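Local coordinates for protein putative cellulase CEL6 (PDB 1UP3) that probably hydrolyses beta-1,4-glucosidic bonds of cellulose as a family 6 glycoside hydrolase of the endoglucanase type, at residues 40-43 and 47-50; 58-63 and 71-76. One frame throughout, in Å; residues are numbered along the deposited sequence.

In the fold
Both contacts belong to the first beta-alpha-beta unit of the parallel sheet: strand 42-44, helix 50-66, strand 72-75. Contact 1 lies at the surface, where the outermost strand 42-44 is touched by the loop that runs on into helix 50-66; it buries 93 Å² and rests on a single phenylalanine. Contact 2 is buried and covers 205 Å², setting the same helix against the next strand through apolar groups plus one bridging water. The two meet directly: Y42 O lies 2.9 Å from T74 N, a probable hydrogen bond between the neighbouring strands, and the rings of Y42 and Y60 stack beside a bound polyethylene glycol monomethyl ether.

Contact 1 of 2, residues 40-43 and 47-50; sequences QSYW and AFPP
W43 and F48 mark the closest backbone approach of the two segments, and even there their CA atoms stand 10.2 Å apart. The F48 side chain spans the gap between the irregular run 47-50 and strand residues 42-43, reaching the Y42 hydroxyl and the W43 carbonyl. Its CB is directed at the strand, and its CG lies anti to the carbonyl carbon (chi1 -56°), which carries the ring across.

Two oxygens touch the far end of that ring, in van der Waals contact only. Y42 OH comes 3.9 Å from F48 CE2 and equally near F48 CZ, while the main-chain W43 O stands 4.1 Å from F48 CE1. Both approach the ring obliquely, and the tyrosine and phenylalanine side chains run at a slant to each other. A chi1 of -171° swings the Y42 ring away from its own amide nitrogen and lets the hydroxyl reach F48.

In the distorted alpha/beta barrel of family 6 enzymes, this loop leads from the first, outermost strand 42-44 into helix 50-66. F48 also packs on V53 and T56 of that helix, so its ring is lodged between helix and strand. The indole of W43 turns elsewhere: W43 NE1 hydrogen-bonds to I260 O, and its rings meet Y76 edge-to-face. Y42 lines, with D13 and R59, the pocket that holds a polyethylene glycol monomethyl ether, probably from the crystallisation liquor.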
loop_
_atom_site.group_PDB
_atom_site.type_symbol
_atom_site.label_atom_id
_atom_site.label_comp_id
_atom_site.label_asym_id
_atom_site.label_seq_id
_atom_site.Cartn_x
_atom_site.Cartn_y
_atom_site.Cartn_z
ATOM N N GLN A 40 -4.704 -6.605 6.438
ATOM C CA GLN A 40 -4.590 -5.697 5.291
ATOM C C GLN A 40 -3.488 -4.667 5.583
ATOM O O GLN A 40 -2.439 -5.045 6.051
ATOM C CB GLN A 40 -5.979 -5.161 4.891
ATOM C CG GLN A 40 -6.842 -6.338 4.430
ATOM C CD GLN A 40 -8.334 -6.068 4.424
ATOM O OE1 GLN A 40 -8.763 -5.026 3.988
ATOM N NE2 GLN A 40 -9.116 -7.029 4.889
ATOM N N SER A 41 -3.671 -3.404 5.262
ATOM C CA SER A 41 -2.763 -2.351 5.759
ATOM C C SER A 41 -3.634 -1.203 6.189
ATOM O O SER A 41 -4.774 -1.051 5.704
ATOM C CB SER A 41 -1.757 -1.858 4.706
ATOM O OG SER A 41 -2.403 -1.066 3.718
ATOM N N TYR A 42 -3.118 -0.378 7.090
ATOM C CA TYR A 42 -3.831 0.776 7.625
ATOM C C TYR A 42 -3.289 2.031 6.938
ATOM O O TYR A 42 -2.132 2.343 7.053
ATOM C CB TYR A 42 -3.627 0.816 9.147
ATOM C CG TYR A 42 -4.481 1.845 9.851
ATOM C CD1 TYR A 42 -5.817 1.584 10.131
ATOM C CD2 TYR A 42 -3.963 3.045 10.249
ATOM C CE1 TYR A 42 -6.620 2.512 10.784
ATOM C CE2 TYR A 42 -4.767 3.992 10.910
ATOM C CZ TYR A 42 -6.083 3.718 11.162
ATOM O OH TYR A 42 -6.885 4.664 11.797
ATOM N N TRP A 43 -4.167 2.750 6.227
ATOM C CA TRP A 43 -3.747 3.876 5.413
ATOM C C TRP A 43 -3.845 5.169 6.210
ATOM O O TRP A 43 -4.916 5.450 6.809
ATOM C CB TRP A 43 -4.630 3.989 4.186
ATOM C CG TRP A 43 -4.449 2.896 3.153
ATOM C CD1 TRP A 43 -4.583 1.556 3.335
ATOM C CD2 TRP A 43 -4.015 3.067 1.810
ATOM N NE1 TRP A 43 -4.324 0.891 2.152
ATOM C CE2 TRP A 43 -3.963 1.801 1.204
ATOM C CE3 TRP A 43 -3.695 4.192 1.032
ATOM C CZ2 TRP A 43 -3.590 1.612 -0.118
ATOM C CZ3 TRP A 43 -3.342 4.011 -0.284
ATOM C CH2 TRP A 43 -3.281 2.716 -0.856
ATOM N N ALA A 47 -5.748 13.497 6.826
ATOM C CA ALA A 47 -6.764 13.449 7.890
ATOM C C ALA A 47 -6.161 13.275 9.286
ATOM O O ALA A 47 -6.850 13.435 10.288
ATOM C CB ALA A 47 -7.740 12.342 7.642
ATOM N N PHE A 48 -4.887 12.839 9.351
ATOM C CA PHE A 48 -4.159 12.615 10.590
ATOM C C PHE A 48 -3.036 13.648 10.619
ATOM O O PHE A 48 -1.974 13.452 10.021
ATOM C CB PHE A 48 -3.567 11.204 10.624
ATOM C CG PHE A 48 -4.570 10.114 10.436
ATOM C CD1 PHE A 48 -4.968 9.764 9.168
ATOM C CD2 PHE A 48 -5.111 9.452 11.524
ATOM C CE1 PHE A 48 -5.898 8.771 8.952
ATOM C CE2 PHE A 48 -6.061 8.443 11.327
ATOM C CZ PHE A 48 -6.442 8.107 10.021
ATOM N N PRO A 49 -3.268 14.797 11.250
ATOM C CA PRO A 49 -2.275 15.877 11.147
ATOM C C PRO A 49 -0.971 15.586 11.870
ATOM O O PRO A 49 -0.974 14.745 12.755
ATOM C CB PRO A 49 -2.972 17.067 11.822
ATOM C CG PRO A 49 -3.994 16.448 12.730
ATOM C CD PRO A 49 -4.430 15.157 12.061
ATOM N N PRO A 50 0.129 16.279 11.536
ATOM C CA PRO A 50 1.396 16.123 12.238
ATOM C C PRO A 50 1.272 16.190 13.753
ATOM O O PRO A 50 1.995 15.492 14.493
ATOM C CB PRO A 50 2.246 17.271 11.679
ATOM C CG PRO A 50 1.695 17.508 10.339
ATOM C CD PRO A 50 0.243 17.239 10.414
#

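Contact 2 of 2, residues 58-63 and 71-76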
loop_
_atom_site.group_PDB
_atom_site.type_symbol
_atom_site.label_atom_id
_atom_site.label_comp_id
_atom_site.label_asym_id
_atom_site.label_seq_id
_atom_site.Cartn_x
_atom_site.Cartn_y
_atom_site.Cartn_z
ATOM N N ALA A 58 1.568 5.195 17.263
ATOM C CA ALA A 58 2.003 4.460 18.450
ATOM C C ALA A 58 0.887 3.511 18.931
ATOM O O ALA A 58 1.164 2.369 19.355
ATOM C CB ALA A 58 2.386 5.393 19.555
ATOM N N ARG A 59 -0.355 3.954 18.858
ATOM C CA ARG A 59 -1.512 3.149 19.268
ATOM C C ARG A 59 -1.602 1.914 18.389
ATOM O O ARG A 59 -1.765 0.799 18.870
ATOM C CB ARG A 59 -2.805 3.979 19.133
ATOM C CG ARG A 59 -4.067 3.271 19.477
ATOM C CD ARG A 59 -5.281 4.165 19.280
ATOM N NE ARG A 59 -6.509 3.478 19.620
ATOM C CZ ARG A 59 -7.149 2.674 18.794
ATOM N NH1 ARG A 59 -6.692 2.464 17.574
ATOM N NH2 ARG A 59 -8.262 2.081 19.182
ATOM N N TYR A 60 -1.503 2.113 17.083
ATOM C CA TYR A 60 -1.686 0.999 16.142
ATOM C C TYR A 60 -0.541 -0.016 16.248
ATOM O O TYR A 60 -0.792 -1.248 16.318
ATOM C CB TYR A 60 -1.814 1.534 14.709
ATOM C CG TYR A 60 -2.359 0.492 13.748
ATOM C CD1 TYR A 60 -3.737 0.343 13.563
ATOM C CD2 TYR A 60 -1.526 -0.263 12.966
ATOM C CE1 TYR A 60 -4.236 -0.583 12.685
ATOM C CE2 TYR A 60 -2.035 -1.200 12.068
ATOM C CZ TYR A 60 -3.382 -1.351 11.950
ATOM O OH TYR A 60 -3.920 -2.254 11.038
ATOM N N THR A 61 0.690 0.466 16.302
ATOM C CA THR A 61 1.839 -0.444 16.375
ATOM C C THR A 61 1.872 -1.161 17.735
ATOM O O THR A 61 2.224 -2.331 17.849
ATOM C CB THR A 61 3.171 0.219 16.078
ATOM O OG1 THR A 61 3.446 1.252 17.007
ATOM C CG2 THR A 61 3.164 0.892 14.718
ATOM N N GLY A 62 1.474 -0.451 18.772
ATOM C CA GLY A 62 1.385 -1.044 20.095
ATOM C C GLY A 62 0.288 -2.099 20.189
ATOM O O GLY A 62 0.475 -3.132 20.856
ATOM N N ALA A 63 -0.853 -1.872 19.524
ATOM C CA ALA A 63 -1.920 -2.861 19.490
ATOM C C ALA A 63 -1.483 -4.112 18.741
ATOM O O ALA A 63 -1.774 -5.233 19.154
ATOM C CB ALA A 63 -3.180 -2.291 18.851
ATOM N N PRO A 71 2.272 -5.040 12.247
ATOM C CA PRO A 71 1.369 -4.056 11.640
ATOM C C PRO A 71 1.911 -3.621 10.289
ATOM O O PRO A 71 3.114 -3.501 10.129
ATOM C CB PRO A 71 1.387 -2.908 12.636
ATOM C CG PRO A 71 2.706 -2.961 13.196
ATOM C CD PRO A 71 3.126 -4.415 13.274
ATOM N N VAL A 72 1.008 -3.337 9.368
ATOM C CA VAL A 72 1.360 -2.788 8.047
ATOM C C VAL A 72 0.632 -1.466 7.911
ATOM O O VAL A 72 -0.617 -1.403 8.068
ATOM C CB VAL A 72 0.955 -3.723 6.887
ATOM C CG1 VAL A 72 1.455 -3.178 5.592
ATOM C CG2 VAL A 72 1.463 -5.186 7.114
ATOM N N LEU A 73 1.415 -0.404 7.706
ATOM C CA LEU A 73 0.918 0.955 7.584
ATOM C C LEU A 73 1.249 1.440 6.170
ATOM O O LEU A 73 2.358 1.210 5.686
ATOM C CB LEU A 73 1.561 1.871 8.621
ATOM C CG LEU A 73 1.107 1.477 10.039
ATOM C CD1 LEU A 73 2.249 1.619 10.960
ATOM C CD2 LEU A 73 -0.033 2.325 10.501
ATOM N N THR A 74 0.297 2.129 5.550
ATOM C CA THR A 74 0.494 2.755 4.249
ATOM C C THR A 74 0.441 4.264 4.373
ATOM O O THR A 74 -0.548 4.794 4.857
ATOM C CB THR A 74 -0.544 2.253 3.302
ATOM O OG1 THR A 74 -0.378 0.827 3.158
ATOM C CG2 THR A 74 -0.339 2.855 1.883
ATOM N N LEU A 75 1.514 4.939 3.994
ATOM C CA LEU A 75 1.546 6.397 4.048
ATOM C C LEU A 75 1.089 6.949 2.712
ATOM O O LEU A 75 1.684 6.664 1.686
ATOM C CB LEU A 75 2.961 6.887 4.410
ATOM C CG LEU A 75 3.527 6.334 5.724
ATOM C CD1 LEU A 75 4.891 6.959 6.007
ATOM C CD2 LEU A 75 2.602 6.561 6.920
ATOM N N TYR A 76 0.060 7.790 2.721
ATOM C CA TYR A 76 -0.549 8.277 1.471
ATOM C C TYR A 76 -0.908 9.758 1.629
ATOM O O TYR A 76 -2.083 10.140 1.570
ATOM C CB TYR A 76 -1.775 7.400 1.149
ATOM C CG TYR A 76 -2.379 7.510 -0.244
ATOM C CD1 TYR A 76 -1.562 7.455 -1.362
ATOM C CD2 TYR A 76 -3.747 7.595 -0.417
ATOM C CE1 TYR A 76 -2.081 7.526 -2.663
ATOM C CE2 TYR A 76 -4.311 7.653 -1.697
ATOM C CZ TYR A 76 -3.478 7.592 -2.813
ATOM O OH TYR A 76 -4.031 7.668 -4.089
HETATM O O HOH W 1 -2.008 -3.853 9.694
#
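P71, just ahead of strand 72-75, is met by two consecutive residues of segment 58-63 on helix 50-66, and its CA lies 6.0 Å from T61 CA. P71 CB sits 3.9 Å from Y60 CE2; the proline ring and the phenol lie alongside each other, pointing opposite ways. P71 CG lies 4.1 Å from T61 CA and close to the T61 methyl as well.

V72 directs its side chain away from the helix and takes part through its main chain. One water accepts from V72 N at 3.1 Å and is hydrogen-bonded to Y60 OH at 2.8 Å, lying at the edge of the phenol in the plane of the ring. It thus ties the tyrosine hydroxyl to the start of the strand.

L73 divides its two methyls between the same helix residues: L73 CD2 is 3.9 Å from Y60 CD2, and L73 CD1 is 3.9 Å from T61 CG2. T61 can offer that methyl because CG2 lies anti to its carbonyl carbon, while T61 OG1 hydrogen-bonds back to V57 O within the helix.

The axes of the short segments 58-63 and 72-75 run nearly antiparallel, at 155° and 10.1 Å apart, as expected for the helix of a beta-alpha-beta crossover. Strand 72-75 lies between strands 42-44 and 113-117, L73 touching both Y42 and I115, and T61 reaches L108 of the adjacent helix 94-108.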